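Cytochrome c XoxG (PDB 6ONQ) binds a covalently attached heme c and probably carries electrons during lanthanide-dependent methanol oxidation. Local coordinates at residues V80-Y85 with D181-A186; S86-Y91 with A174-K179; K50-A55 with H68-I73. All coordinates share one frame; numbering follows the deposited sequence.

Interaction 1. Residues V80-Y85 with D181-A186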
ATOM      1  N   VAL A  80      -2.627   7.308  -9.972  1.00 39.31           N
ATOM      2  CA  VAL A  80      -2.462   6.077  -9.204  1.00 24.88           C
ATOM      3  C   VAL A  80      -3.766   5.295  -9.202  1.00 35.36           C
ATOM      4  O   VAL A  80      -4.851   5.859  -9.347  1.00 43.38           O
ATOM      5  CB  VAL A  80      -2.017   6.333  -7.748  1.00 27.61           C
ATOM      6  CG1 VAL A  80      -0.775   7.220  -7.696  1.00 25.87           C
ATOM      7  CG2 VAL A  80      -3.154   6.920  -6.949  1.00 34.04           C
ATOM      8  N   ASP A  81      -3.649   3.977  -9.034  1.00 39.10           N
ATOM      9  CA  ASP A  81      -4.819   3.118  -8.918  1.00 24.96           C
ATOM     10  C   ASP A  81      -5.584   3.447  -7.642  1.00 26.73           C
ATOM     11  O   ASP A  81      -5.090   4.142  -6.748  1.00 27.17           O
ATOM     12  CB  ASP A  81      -4.415   1.637  -8.931  1.00 32.48           C
ATOM     13  CG  ASP A  81      -3.888   1.136  -7.567  1.00 38.21           C
ATOM     14  OD1 ASP A  81      -2.764   1.523  -7.155  1.00 20.90           O
ATOM     15  OD2 ASP A  81      -4.592   0.328  -6.913  1.00 44.84           O
ATOM     16  N   TRP A  82      -6.802   2.911  -7.549  1.00 28.37           N
ATOM     17  CA  TRP A  82      -7.673   3.263  -6.436  1.00 22.31           C
ATOM     18  C   TRP A  82      -7.040   2.907  -5.098  1.00 27.12           C
ATOM     19  O   TRP A  82      -7.014   3.725  -4.171  1.00 31.64           O
ATOM     20  CB  TRP A  82      -9.026   2.573  -6.579  1.00 26.73           C
ATOM     21  CG  TRP A  82      -9.823   2.712  -5.336  1.00 31.77           C
ATOM     22  CD1 TRP A  82     -10.110   1.732  -4.431  1.00 42.67           C
ATOM     23  CD2 TRP A  82     -10.412   3.911  -4.832  1.00 31.00           C
ATOM     24  NE1 TRP A  82     -10.852   2.246  -3.395  1.00 41.45           N
ATOM     25  CE2 TRP A  82     -11.050   3.584  -3.617  1.00 50.62           C
ATOM     26  CE3 TRP A  82     -10.463   5.232  -5.287  1.00 43.04           C
ATOM     27  CZ2 TRP A  82     -11.728   4.532  -2.854  1.00 47.81           C
ATOM     28  CZ3 TRP A  82     -11.139   6.170  -4.531  1.00 34.20           C
ATOM     29  CH2 TRP A  82     -11.765   5.814  -3.329  1.00 49.89           C
ATOM     30  N   PHE A  83      -6.502   1.695  -4.982  1.00 33.72           N
ATOM     31  CA  PHE A  83      -6.063   1.224  -3.674  1.00 26.22           C
ATOM     32  C   PHE A  83      -4.812   1.944  -3.194  1.00 25.16           C
ATOM     33  O   PHE A  83      -4.612   2.076  -1.983  1.00 21.75           O
ATOM     34  CB  PHE A  83      -5.854  -0.283  -3.703  1.00 18.94           C
ATOM     35  CG  PHE A  83      -7.134  -1.039  -3.773  1.00 32.19           C
ATOM     36  CD1 PHE A  83      -7.849  -1.101  -4.957  1.00 47.70           C
ATOM     37  CD2 PHE A  83      -7.658  -1.644  -2.649  1.00 44.72           C
ATOM     38  CE1 PHE A  83      -9.048  -1.779  -5.019  1.00 52.56           C
ATOM     39  CE2 PHE A  83      -8.862  -2.326  -2.703  1.00 40.82           C
ATOM     40  CZ  PHE A  83      -9.554  -2.393  -3.885  1.00 51.92           C
ATOM     41  N   THR A  84      -3.972   2.440  -4.098  1.00 22.66           N
ATOM     42  CA  THR A  84      -2.890   3.300  -3.635  1.00 16.04           C
ATOM     43  C   THR A  84      -3.451   4.589  -3.049  1.00 27.07           C
ATOM     44  O   THR A  84      -3.053   5.013  -1.957  1.00 32.38           O
ATOM     45  CB  THR A  84      -1.904   3.598  -4.762  1.00 22.92           C
ATOM     46  OG1 THR A  84      -1.339   2.374  -5.250  1.00 21.10           O
ATOM     47  CG2 THR A  84      -0.784   4.483  -4.250  1.00 17.87           C
ATOM     48  N   TYR A  85      -4.395   5.220  -3.756  1.00 36.58           N
ATOM     49  CA  TYR A  85      -5.052   6.416  -3.231  1.00 32.74           C
ATOM     50  C   TYR A  85      -5.723   6.121  -1.893  1.00 27.62           C
ATOM     51  O   TYR A  85      -5.444   6.782  -0.885  1.00 30.04           O
ATOM     52  CB  TYR A  85      -6.066   6.946  -4.256  1.00 35.71           C
ATOM     53  CG  TYR A  85      -6.974   8.054  -3.750  1.00 47.22           C
ATOM     54  CD1 TYR A  85      -6.549   9.382  -3.729  1.00 44.55           C
ATOM     55  CD2 TYR A  85      -8.260   7.772  -3.300  1.00 49.20           C
ATOM     56  CE1 TYR A  85      -7.379  10.394  -3.265  1.00 55.62           C
ATOM     57  CE2 TYR A  85      -9.097   8.779  -2.834  1.00 62.16           C
ATOM     58  CZ  TYR A  85      -8.652  10.086  -2.819  1.00 68.27           C
ATOM     59  OH  TYR A  85      -9.484  11.084  -2.356  1.00 65.21           O
ATOM     60  N   ASP A 181     -10.865   5.659 -11.087  1.00 71.43           N
ATOM     61  CA  ASP A 181     -12.176   5.628 -10.455  1.00 80.30           C
ATOM     62  C   ASP A 181     -12.272   4.482  -9.453  1.00 60.35           C
ATOM     63  O   ASP A 181     -11.646   3.431  -9.613  1.00 71.80           O
ATOM     64  CB  ASP A 181     -13.272   5.501 -11.513  1.00 72.93           C
ATOM     65  CG  ASP A 181     -13.543   6.812 -12.219  1.00 89.68           C
ATOM     66  OD1 ASP A 181     -14.687   7.019 -12.673  1.00 94.26           O
ATOM     67  OD2 ASP A 181     -12.606   7.635 -12.317  1.00 86.79           O
ATOM     68  N   LYS A 182     -13.051   4.703  -8.402  1.00 47.92           N
ATOM     69  CA  LYS A 182     -13.299   3.654  -7.419  1.00 52.66           C
ATOM     70  C   LYS A 182     -14.136   2.552  -8.054  1.00 50.47           C
ATOM     71  O   LYS A 182     -15.246   2.826  -8.528  1.00 68.02           O
ATOM     72  CB  LYS A 182     -14.005   4.211  -6.185  1.00 45.83           C
ATOM     73  CG  LYS A 182     -14.179   3.187  -5.068  1.00 56.00           C
ATOM     74  CD  LYS A 182     -14.874   3.778  -3.836  1.00 71.37           C
ATOM     75  CE  LYS A 182     -14.809   2.824  -2.634  1.00 66.80           C
ATOM     76  NZ  LYS A 182     -15.467   3.366  -1.395  1.00 39.15           N
ATOM     77  N   PRO A 183     -13.654   1.315  -8.094  1.00 43.91           N
ATOM     78  CA  PRO A 183     -14.423   0.238  -8.722  1.00 50.77           C
ATOM     79  C   PRO A 183     -15.650  -0.140  -7.911  1.00 65.66           C
ATOM     80  O   PRO A 183     -15.746   0.121  -6.709  1.00 61.26           O
ATOM     81  CB  PRO A 183     -13.426  -0.921  -8.778  1.00 57.00           C
ATOM     82  CG  PRO A 183     -12.443  -0.618  -7.709  1.00 60.14           C
ATOM     83  CD  PRO A 183     -12.327   0.869  -7.650  1.00 41.36           C
ATOM     84  N   GLU A 184     -16.601  -0.777  -8.604  1.00 87.57           N
ATOM     85  CA  GLU A 184     -17.829  -1.233  -7.962  1.00 77.17           C
ATOM     86  C   GLU A 184     -17.575  -2.414  -7.037  1.00 69.11           C
ATOM     87  O   GLU A 184     -18.274  -2.569  -6.026  1.00 68.03           O
ATOM     88  CB  GLU A 184     -18.865  -1.608  -9.022  1.00 74.22           C
ATOM     89  CG  GLU A 184     -19.661  -0.434  -9.561  1.00 74.08           C
ATOM     90  CD  GLU A 184     -20.639   0.131  -8.541  1.00 94.65           C
ATOM     91  OE1 GLU A 184     -21.378  -0.660  -7.915  1.00 83.33           O
ATOM     92  OE2 GLU A 184     -20.676   1.368  -8.373  1.00 88.62           O
ATOM     93  N   SER A 185     -16.592  -3.256  -7.374  1.00 72.34           N
ATOM     94  CA  SER A 185     -16.207  -4.364  -6.504  1.00 83.99           C
ATOM     95  C   SER A 185     -15.898  -3.875  -5.097  1.00 75.82           C
ATOM     96  O   SER A 185     -16.355  -4.455  -4.105  1.00 75.58           O
ATOM     97  CB  SER A 185     -14.990  -5.084  -7.085  1.00 76.92           C
ATOM     98  OG  SER A 185     -15.054  -5.135  -8.496  1.00 92.57           O
ATOM     99  N   ALA A 186     -15.111  -2.805  -4.996  1.00 74.75           N
ATOM    100  CA  ALA A 186     -14.680  -2.316  -3.692  1.00 80.56           C
ATOM    101  C   ALA A 186     -15.860  -1.849  -2.852  1.00 84.38           C
ATOM    102  O   ALA A 186     -15.882  -2.067  -1.637  1.00 84.10           O
ATOM    103  CB  ALA A 186     -13.665  -1.182  -3.865  1.00 72.26           C
TER

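Interaction 2. Residues S86-Y91 with A174-K179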
ATOM      1  N   SER A  86      -6.585   5.103  -1.861  1.00 23.33           N
ATOM      2  CA  SER A  86      -7.329   4.793  -0.647  1.00 22.95           C
ATOM      3  C   SER A  86      -6.396   4.434   0.506  1.00 32.70           C
ATOM      4  O   SER A  86      -6.605   4.871   1.645  1.00 34.97           O
ATOM      5  CB  SER A  86      -8.311   3.657  -0.922  1.00 28.36           C
ATOM      6  OG  SER A  86      -8.903   3.201   0.278  1.00 45.45           O
ATOM      7  N   GLY A  87      -5.356   3.643   0.226  1.00 28.52           N
ATOM      8  CA  GLY A  87      -4.423   3.243   1.266  1.00 14.00           C
ATOM      9  C   GLY A  87      -3.638   4.393   1.865  1.00 14.52           C
ATOM     10  O   GLY A  87      -3.314   4.365   3.055  1.00 12.19           O
ATOM     11  N   TYR A  88      -3.306   5.407   1.057  1.00 20.88           N
ATOM     12  CA  TYR A  88      -2.702   6.615   1.614  1.00 21.35           C
ATOM     13  C   TYR A  88      -3.586   7.192   2.712  1.00 28.39           C
ATOM     14  O   TYR A  88      -3.124   7.466   3.826  1.00 21.52           O
ATOM     15  CB  TYR A  88      -2.460   7.660   0.516  1.00 16.72           C
ATOM     16  CG  TYR A  88      -1.917   8.993   1.037  1.00 31.49           C
ATOM     17  CD1 TYR A  88      -2.769   9.960   1.566  1.00 31.88           C
ATOM     18  CD2 TYR A  88      -0.554   9.285   1.000  1.00 37.09           C
ATOM     19  CE1 TYR A  88      -2.282  11.167   2.054  1.00 31.23           C
ATOM     20  CE2 TYR A  88      -0.058  10.497   1.488  1.00 35.84           C
ATOM     21  CZ  TYR A  88      -0.930  11.433   2.013  1.00 43.24           C
ATOM     22  OH  TYR A  88      -0.464  12.640   2.501  1.00 43.28           O
ATOM     23  N   ARG A  89      -4.874   7.364   2.417  1.00 24.62           N
ATOM     24  CA  ARG A  89      -5.742   8.032   3.374  1.00 22.44           C
ATOM     25  C   ARG A  89      -5.895   7.202   4.639  1.00 25.71           C
ATOM     26  O   ARG A  89      -5.797   7.735   5.751  1.00 31.87           O
ATOM     27  CB  ARG A  89      -7.090   8.346   2.721  1.00 26.54           C
ATOM     28  CG  ARG A  89      -6.976   9.475   1.683  1.00 51.09           C
ATOM     29  CD  ARG A  89      -8.277   9.774   0.935  1.00 74.61           C
ATOM     30  NE  ARG A  89      -9.077   8.578   0.696  1.00 69.48           N
ATOM     31  CZ  ARG A  89     -10.288   8.382   1.212  1.00 87.36           C
ATOM     32  NH1 ARG A  89     -10.831   9.313   1.992  1.00 70.48           N
ATOM     33  NH2 ARG A  89     -10.951   7.259   0.948  1.00 63.69           N
ATOM     34  N   ARG A  90      -6.093   5.893   4.494  1.00 20.40           N
ATOM     35  CA  ARG A  90      -6.178   5.038   5.670  1.00 14.64           C
ATOM     36  C   ARG A  90      -4.887   5.078   6.478  1.00 20.81           C
ATOM     37  O   ARG A  90      -4.918   5.014   7.716  1.00 19.46           O
ATOM     38  CB  ARG A  90      -6.511   3.614   5.247  1.00 19.17           C
ATOM     39  CG  ARG A  90      -7.755   3.537   4.408  1.00 22.38           C
ATOM     40  CD  ARG A  90      -8.978   3.823   5.259  1.00 37.33           C
ATOM     41  NE  ARG A  90     -10.165   4.057   4.441  1.00 64.34           N
ATOM     42  CZ  ARG A  90     -11.380   4.287   4.934  1.00 74.84           C
ATOM     43  NH1 ARG A  90     -12.404   4.486   4.111  1.00 66.61           N
ATOM     44  NH2 ARG A  90     -11.567   4.317   6.249  1.00 74.58           N
ATOM     45  N   TYR A  91      -3.740   5.191   5.800  1.00 19.32           N
ATOM     46  CA  TYR A  91      -2.467   5.260   6.513  1.00 16.25           C
ATOM     47  C   TYR A  91      -2.373   6.527   7.349  1.00 20.36           C
ATOM     48  O   TYR A  91      -2.046   6.477   8.540  1.00 21.48           O
ATOM     49  CB  TYR A  91      -1.298   5.200   5.538  1.00 16.29           C
ATOM     50  CG  TYR A  91       0.027   5.326   6.237  1.00 12.51           C
ATOM     51  CD1 TYR A  91       0.624   4.228   6.835  1.00 15.12           C
ATOM     52  CD2 TYR A  91       0.672   6.542   6.321  1.00 13.96           C
ATOM     53  CE1 TYR A  91       1.836   4.342   7.484  1.00 15.56           C
ATOM     54  CE2 TYR A  91       1.883   6.670   6.970  1.00 12.40           C
ATOM     55  CZ  TYR A  91       2.460   5.573   7.548  1.00 17.04           C
ATOM     56  OH  TYR A  91       3.662   5.709   8.201  1.00 23.71           O
ATOM     57  N   ALA A 174       4.281  12.449  -1.518  1.00 28.46           N
ATOM     58  CA  ALA A 174       3.225  13.390  -1.837  1.00 33.42           C
ATOM     59  C   ALA A 174       1.870  12.778  -1.512  1.00 44.10           C
ATOM     60  O   ALA A 174       1.747  11.582  -1.247  1.00 52.19           O
ATOM     61  CB  ALA A 174       3.295  13.790  -3.313  1.00 26.36           C
ATOM     62  N   ARG A 175       0.850  13.621  -1.520  1.00 46.29           N
ATOM     63  CA  ARG A 175      -0.468  13.005  -1.475  1.00 34.74           C
ATOM     64  C   ARG A 175      -0.932  12.695  -2.898  1.00 43.53           C
ATOM     65  O   ARG A 175      -0.708  13.499  -3.811  1.00 44.39           O
ATOM     66  CB  ARG A 175      -1.466  13.933  -0.784  1.00 42.97           C
ATOM     67  CG  ARG A 175      -2.928  13.564  -0.958  1.00 41.55           C
ATOM     68  CD  ARG A 175      -3.823  14.667  -0.431  1.00 41.59           C
ATOM     69  NE  ARG A 175      -4.001  14.598   1.018  1.00 40.42           N
ATOM     70  CZ  ARG A 175      -4.964  13.902   1.621  1.00 51.76           C
ATOM     71  NH1 ARG A 175      -5.842  13.204   0.902  1.00 47.68           N
ATOM     72  NH2 ARG A 175      -5.047  13.900   2.944  1.00 30.96           N
ATOM     73  N   PRO A 176      -1.541  11.534  -3.142  1.00 42.31           N
ATOM     74  CA  PRO A 176      -1.999  11.220  -4.503  1.00 51.58           C
ATOM     75  C   PRO A 176      -3.084  12.187  -4.955  1.00 48.74           C
ATOM     76  O   PRO A 176      -4.046  12.442  -4.227  1.00 49.52           O
ATOM     77  CB  PRO A 176      -2.527   9.784  -4.382  1.00 43.06           C
ATOM     78  CG  PRO A 176      -1.838   9.227  -3.185  1.00 33.07           C
ATOM     79  CD  PRO A 176      -1.690  10.383  -2.236  1.00 37.24           C
ATOM     80  N   GLY A 177      -2.918  12.719  -6.153  1.00 48.64           N
ATOM     81  CA  GLY A 177      -3.870  13.644  -6.759  1.00 37.72           C
ATOM     82  C   GLY A 177      -4.778  12.905  -7.694  1.00 34.53           C
ATOM     83  O   GLY A 177      -5.845  12.375  -7.312  1.00 32.97           O
ATOM     84  N   GLU A 178      -4.404  12.860  -8.970  1.00 26.15           N
ATOM     85  CA  GLU A 178      -5.141  12.084  -9.949  1.00 28.92           C
ATOM     86  C   GLU A 178      -5.209  10.632  -9.502  1.00 35.18           C
ATOM     87  O   GLU A 178      -4.196  10.042  -9.122  1.00 44.90           O
ATOM     88  CB  GLU A 178      -4.460  12.195 -11.315  1.00 41.89           C
ATOM     89  CG  GLU A 178      -5.338  11.822 -12.518  1.00 62.65           C
ATOM     90  CD  GLU A 178      -4.551  11.748 -13.836  1.00 83.45           C
ATOM     91  OE1 GLU A 178      -5.108  11.225 -14.831  1.00 79.01           O
ATOM     92  OE2 GLU A 178      -3.381  12.210 -13.881  1.00 65.23           O
ATOM     93  N   LYS A 179      -6.409  10.068  -9.522  1.00 43.71           N
ATOM     94  CA  LYS A 179      -6.622   8.661  -9.219  1.00 43.64           C
ATOM     95  C   LYS A 179      -7.423   8.021 -10.343  1.00 52.74           C
ATOM     96  O   LYS A 179      -7.925   8.697 -11.246  1.00 57.14           O
ATOM     97  CB  LYS A 179      -7.346   8.471  -7.875  1.00 42.37           C
ATOM     98  CG  LYS A 179      -8.838   8.808  -7.907  1.00 49.37           C
ATOM     99  CD  LYS A 179      -9.371   9.192  -6.528  1.00 44.17           C
ATOM    100  CE  LYS A 179      -9.282  10.699  -6.279  1.00 63.23           C
ATOM    101  NZ  LYS A 179     -10.357  11.470  -6.979  1.00 53.49           N
TER

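Interaction 3. Residues K50-A55 with H68-I73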
ATOM      1  N   LYS A  50      10.211  -4.708  -9.617  1.00 27.68           N
ATOM      2  CA  LYS A  50       9.982  -5.785 -10.576  1.00 26.97           C
ATOM      3  C   LYS A  50       9.061  -6.854 -10.002  1.00 26.87           C
ATOM      4  O   LYS A  50       8.209  -7.399 -10.714  1.00 33.46           O
ATOM      5  CB  LYS A  50      11.312  -6.399 -11.012  1.00 38.54           C
ATOM      6  CG  LYS A  50      11.211  -7.366 -12.193  1.00 38.77           C
ATOM      7  CD  LYS A  50      12.096  -8.595 -11.974  1.00 60.72           C
ATOM      8  CE  LYS A  50      12.770  -9.061 -13.265  1.00 58.38           C
ATOM      9  NZ  LYS A  50      14.052  -9.795 -12.994  1.00 61.78           N
ATOM     10  N   ALA A  51       9.212  -7.171  -8.712  1.00 32.36           N
ATOM     11  CA  ALA A  51       8.333  -8.165  -8.102  1.00 25.85           C
ATOM     12  C   ALA A  51       6.919  -7.650  -7.915  1.00 23.19           C
ATOM     13  O   ALA A  51       6.025  -8.458  -7.653  1.00 23.16           O
ATOM     14  CB  ALA A  51       8.878  -8.625  -6.753  1.00 10.00           C
ATOM     15  N   ALA A  52       6.702  -6.339  -8.047  1.00 22.91           N
ATOM     16  CA  ALA A  52       5.387  -5.726  -7.905  1.00 26.70           C
ATOM     17  C   ALA A  52       4.736  -5.405  -9.241  1.00 29.50           C
ATOM     18  O   ALA A  52       3.745  -4.668  -9.272  1.00 42.78           O
ATOM     19  CB  ALA A  52       5.476  -4.452  -7.063  1.00 20.92           C
ATOM     20  N   THR A  53       5.268  -5.925 -10.341  1.00 32.97           N
ATOM     21  CA  THR A  53       4.681  -5.655 -11.640  1.00 24.20           C
ATOM     22  C   THR A  53       3.303  -6.287 -11.724  1.00 23.05           C
ATOM     23  O   THR A  53       3.099  -7.428 -11.309  1.00 28.56           O
ATOM     24  CB  THR A  53       5.593  -6.175 -12.750  1.00 28.10           C
ATOM     25  OG1 THR A  53       6.641  -5.221 -12.966  1.00 43.38           O
ATOM     26  CG2 THR A  53       4.821  -6.378 -14.055  1.00 16.57           C
ATOM     27  N   ALA A  54       2.345  -5.523 -12.233  1.00 36.83           N
ATOM     28  CA  ALA A  54       0.986  -6.025 -12.339  1.00 37.44           C
ATOM     29  C   ALA A  54       0.917  -7.116 -13.398  1.00 34.11           C
ATOM     30  O   ALA A  54       1.387  -6.935 -14.525  1.00 39.89           O
ATOM     31  CB  ALA A  54       0.027  -4.886 -12.669  1.00 34.25           C
ATOM     32  N   ALA A  55       0.349  -8.260 -13.026  1.00 36.25           N
ATOM     33  CA  ALA A  55       0.161  -9.372 -13.944  1.00 33.67           C
ATOM     34  C   ALA A  55      -1.292  -9.593 -14.325  1.00 35.96           C
ATOM     35  O   ALA A  55      -1.559 -10.222 -15.351  1.00 47.04           O
ATOM     36  CB  ALA A  55       0.710 -10.671 -13.333  1.00 25.10           C
ATOM     37  N   HIS A  68      -0.685 -11.626  -5.283  1.00 19.25           N
ATOM     38  CA  HIS A  68      -0.813 -10.676  -4.197  1.00 27.96           C
ATOM     39  C   HIS A  68      -1.107  -9.271  -4.725  1.00 34.33           C
ATOM     40  O   HIS A  68      -0.739  -8.932  -5.853  1.00 27.15           O
ATOM     41  CB  HIS A  68       0.469 -10.668  -3.362  1.00 36.69           C
ATOM     42  CG  HIS A  68       0.746 -11.974  -2.689  1.00 41.83           C
ATOM     43  ND1 HIS A  68       1.950 -12.635  -2.809  1.00 28.59           N
ATOM     44  CD2 HIS A  68      -0.035 -12.751  -1.900  1.00 35.27           C
ATOM     45  CE1 HIS A  68       1.899 -13.763  -2.122  1.00 39.69           C
ATOM     46  NE2 HIS A  68       0.708 -13.856  -1.558  1.00 52.62           N
ATOM     47  N   PRO A  69      -1.783  -8.442  -3.930  1.00 20.10           N
ATOM     48  CA  PRO A  69      -2.171  -7.111  -4.407  1.00 13.76           C
ATOM     49  C   PRO A  69      -0.962  -6.265  -4.763  1.00 21.70           C
ATOM     50  O   PRO A  69       0.121  -6.421  -4.195  1.00 21.92           O
ATOM     51  CB  PRO A  69      -2.928  -6.512  -3.217  1.00 10.07           C
ATOM     52  CG  PRO A  69      -3.362  -7.671  -2.414  1.00 15.29           C
ATOM     53  CD  PRO A  69      -2.305  -8.721  -2.584  1.00 18.17           C
ATOM     54  N   THR A  70      -1.162  -5.355  -5.714  1.00 14.20           N
ATOM     55  CA  THR A  70      -0.100  -4.457  -6.139  1.00 18.32           C
ATOM     56  C   THR A  70      -0.720  -3.162  -6.638  1.00 20.68           C
ATOM     57  O   THR A  70      -1.942  -3.033  -6.747  1.00 22.08           O
ATOM     58  CB  THR A  70       0.794  -5.088  -7.219  1.00 15.50           C
ATOM     59  OG1 THR A  70       2.034  -4.389  -7.264  1.00 13.48           O
ATOM     60  CG2 THR A  70       0.159  -5.010  -8.590  1.00 22.18           C
ATOM     61  N   PHE A  71       0.148  -2.200  -6.933  1.00 19.69           N
ATOM     62  CA  PHE A  71      -0.253  -0.876  -7.368  1.00 23.56           C
ATOM     63  C   PHE A  71      -0.260  -0.773  -8.890  1.00 29.01           C
ATOM     64  O   PHE A  71      -0.016  -1.741  -9.613  1.00 34.44           O
ATOM     65  CB  PHE A  71       0.682   0.164  -6.767  1.00 27.92           C
ATOM     66  CG  PHE A  71       2.125  -0.148  -6.976  1.00 28.75           C
ATOM     67  CD1 PHE A  71       2.740   0.131  -8.179  1.00 23.43           C
ATOM     68  CD2 PHE A  71       2.869  -0.731  -5.970  1.00 25.67           C
ATOM     69  CE1 PHE A  71       4.072  -0.153  -8.366  1.00 23.78           C
ATOM     70  CE2 PHE A  71       4.204  -1.014  -6.156  1.00 21.97           C
ATOM     71  CZ  PHE A  71       4.804  -0.727  -7.353  1.00 13.49           C
ATOM     72  N   HIS A  72      -0.543   0.439  -9.377  1.00 32.98           N
ATOM     73  CA  HIS A  72      -0.545   0.716 -10.813  1.00 27.82           C
ATOM     74  C   HIS A  72      -0.495   2.233 -10.979  1.00 28.71           C
ATOM     75  O   HIS A  72      -1.529   2.899 -10.882  1.00 42.42           O
ATOM     76  CB  HIS A  72      -1.762   0.124 -11.499  1.00 22.49           C
ATOM     77  CG  HIS A  72      -1.768   0.330 -12.980  1.00 39.02           C
ATOM     78  ND1 HIS A  72      -2.909   0.647 -13.685  1.00 52.35           N
ATOM     79  CD2 HIS A  72      -0.769   0.271 -13.891  1.00 37.81           C
ATOM     80  CE1 HIS A  72      -2.615   0.769 -14.966  1.00 41.29           C
ATOM     81  NE2 HIS A  72      -1.323   0.548 -15.116  1.00 48.21           N
ATOM     82  N   ILE A  73       0.708   2.756 -11.222  1.00 27.07           N
ATOM     83  CA  ILE A  73       0.948   4.176 -11.454  1.00 34.65           C
ATOM     84  C   ILE A  73       0.968   4.431 -12.952  1.00 40.95           C
ATOM     85  O   ILE A  73       1.437   3.594 -13.733  1.00 32.32           O
ATOM     86  CB  ILE A  73       2.269   4.629 -10.806  1.00 34.45           C
ATOM     87  CG1 ILE A  73       2.472   3.939  -9.460  1.00 33.33           C
ATOM     88  CG2 ILE A  73       2.300   6.124 -10.630  1.00 41.58           C
ATOM     89  CD1 ILE A  73       1.414   4.240  -8.462  1.00 20.34           C
TER

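Interaction 1. Residues V80-Y85 with D181-A186
W82 and K182 make the central pairing here, a CH-pi contact between an indole and the aliphatic part of a lysine. K182 CG lies over one face of the W82 six-membered ring, 3.7 Å from its centroid, and the extended chain then runs on across the ring, with CD and CE passing above W82 CZ2. W82 presents that face because its CG is anti to the backbone N (chi1 169°), which swings the indole out from the first turn of its helix. The charged end of K182 is engaged beyond the ring, in a salt bridge with E190 of helix 184-193, the helix that begins just after it.

Apolar packing completes the interface. P183 CD rests 3.9 Å from W82 CB, and the tip of the F83 ring, CZ, is 4.3 Å from A186 CB. Within the same turn W82 CD1 sits over one face of the F83 ring, 3.6 Å above its plane and offset toward the rim.

The hydrogen bonds lie within 80-85. D81 caps the helix: its OD1 accepts from the T84 hydroxyl and, weakly, from T84 N, while OD2 takes a weak bond from F83 N at 3.0 Å. Both segments enter helices here, D81 and P183 being the N-cap residues. The first turn of helix 82-94 thus packs against the chain leading into helix 184-193, and the former helix leads into the CXXCH heme-attachment motif of c-type cytochromes.

Interaction 2. Residues S86-Y91 with A174-K179
Y88 lays one face of its phenol ring against the chain at R175 and P176. P176 CD stands over that face, 3.8 Å from the ring centroid, and R175 CA joins it at 4.2 Å; both are CH-pi contacts. The R175 side chain then bends at chi3 around the rim, bringing the face of its guanidinium over Y88 CE1, about 3.8 Å above the guanidinium plane. The two flat groups are turned 65° apart, so the edge of the phenol, not its face, meets the guanidinium. At the other flank Y88 CE2 lies 3.5 Å from A174 O. R89 adds a lighter touch through CG, 4.0 Å from R175 NH1, and the two arginine charges remain apart.

A chi1 of 176° points the Y88 ring from helix 82-94 straight at the loop. An alanine at this position would strip the ring from beneath P176 CD and R175 CA, and is likely to open a gap there and set the R175 guanidinium free to turn.

In the next shell, W171, earlier in the same loop, bonds through NE1 to A174 O and packs on P176, which also touches V80. Y88 itself reaches D102. The loop, which joins helix 156-167 to helix 184-193, therefore lies along one side of helix 82-94, while on another side of that helix Y91 packs against L159 and L163 of helix 156-167.

Interaction 3. Residues K50-A55 with H68-I73
T70 meets the chain just after helix 46-51 with its whole branched side chain. Its CB lies 3.6 Å from A52 O, and from there the two branches part. OG1, set trans to N by a chi1 of -160°, donates a hydrogen bond of 2.7 Å to A52 O. The donor approaches at a C=O...OG1 angle of 124° and is tilted 22° out of the carbonyl plane. T70 OG1 also touches A52 CB, so the hydroxyl is met by both the carbonyl and the methyl of one residue. CG2, the other branch, turns to A54, lying 4.0 Å from A54 CA and almost as near to A54 CB.

The contact joins the loop after helix 46-51 to a small antiparallel sheet. T70 belongs to strand 69-74, which runs between strands 61-63 and 79-80, and its backbone pairs with Y62, whose side chain also touches T70 and A54. The bond to A52 O ties the turn between helix 46-51 and the sheet's first strand, 56-58, to an inner strand.

F71 is the next residue along the chain. Its ring carries T70 OG1 over one face, offset toward the rim, while F71 CE2 comes within 3.8 Å of A52 CB. A52 CB thus meets both the threonine hydroxyl and the phenylalanine ring. Helix 156-167 borders both partners: F71 packs on V161 and A165, and A52 touches R164.

Following the chain from the N terminus, interaction 3 closes first, a short loop holding the first two strands of the sheet, with the chain just after helix 46-51 set against strand 69-74. Helix 82-94 then opens the two longer loops. The chain passes through the heme-binding region, with C95, H99 and M143, and through helix 156-167 before interaction 2 closes at 174-179; interaction 1 closes around it at 181-186, so interaction 2 is nested within interaction 1. These two join directly, V80 N probably bonding to E178 O. Interaction 1 also touches interaction 3, where H72 N bonds weakly to D81 OD1. Sheet, heme-leading helix and C-terminal segment are thereby tied together.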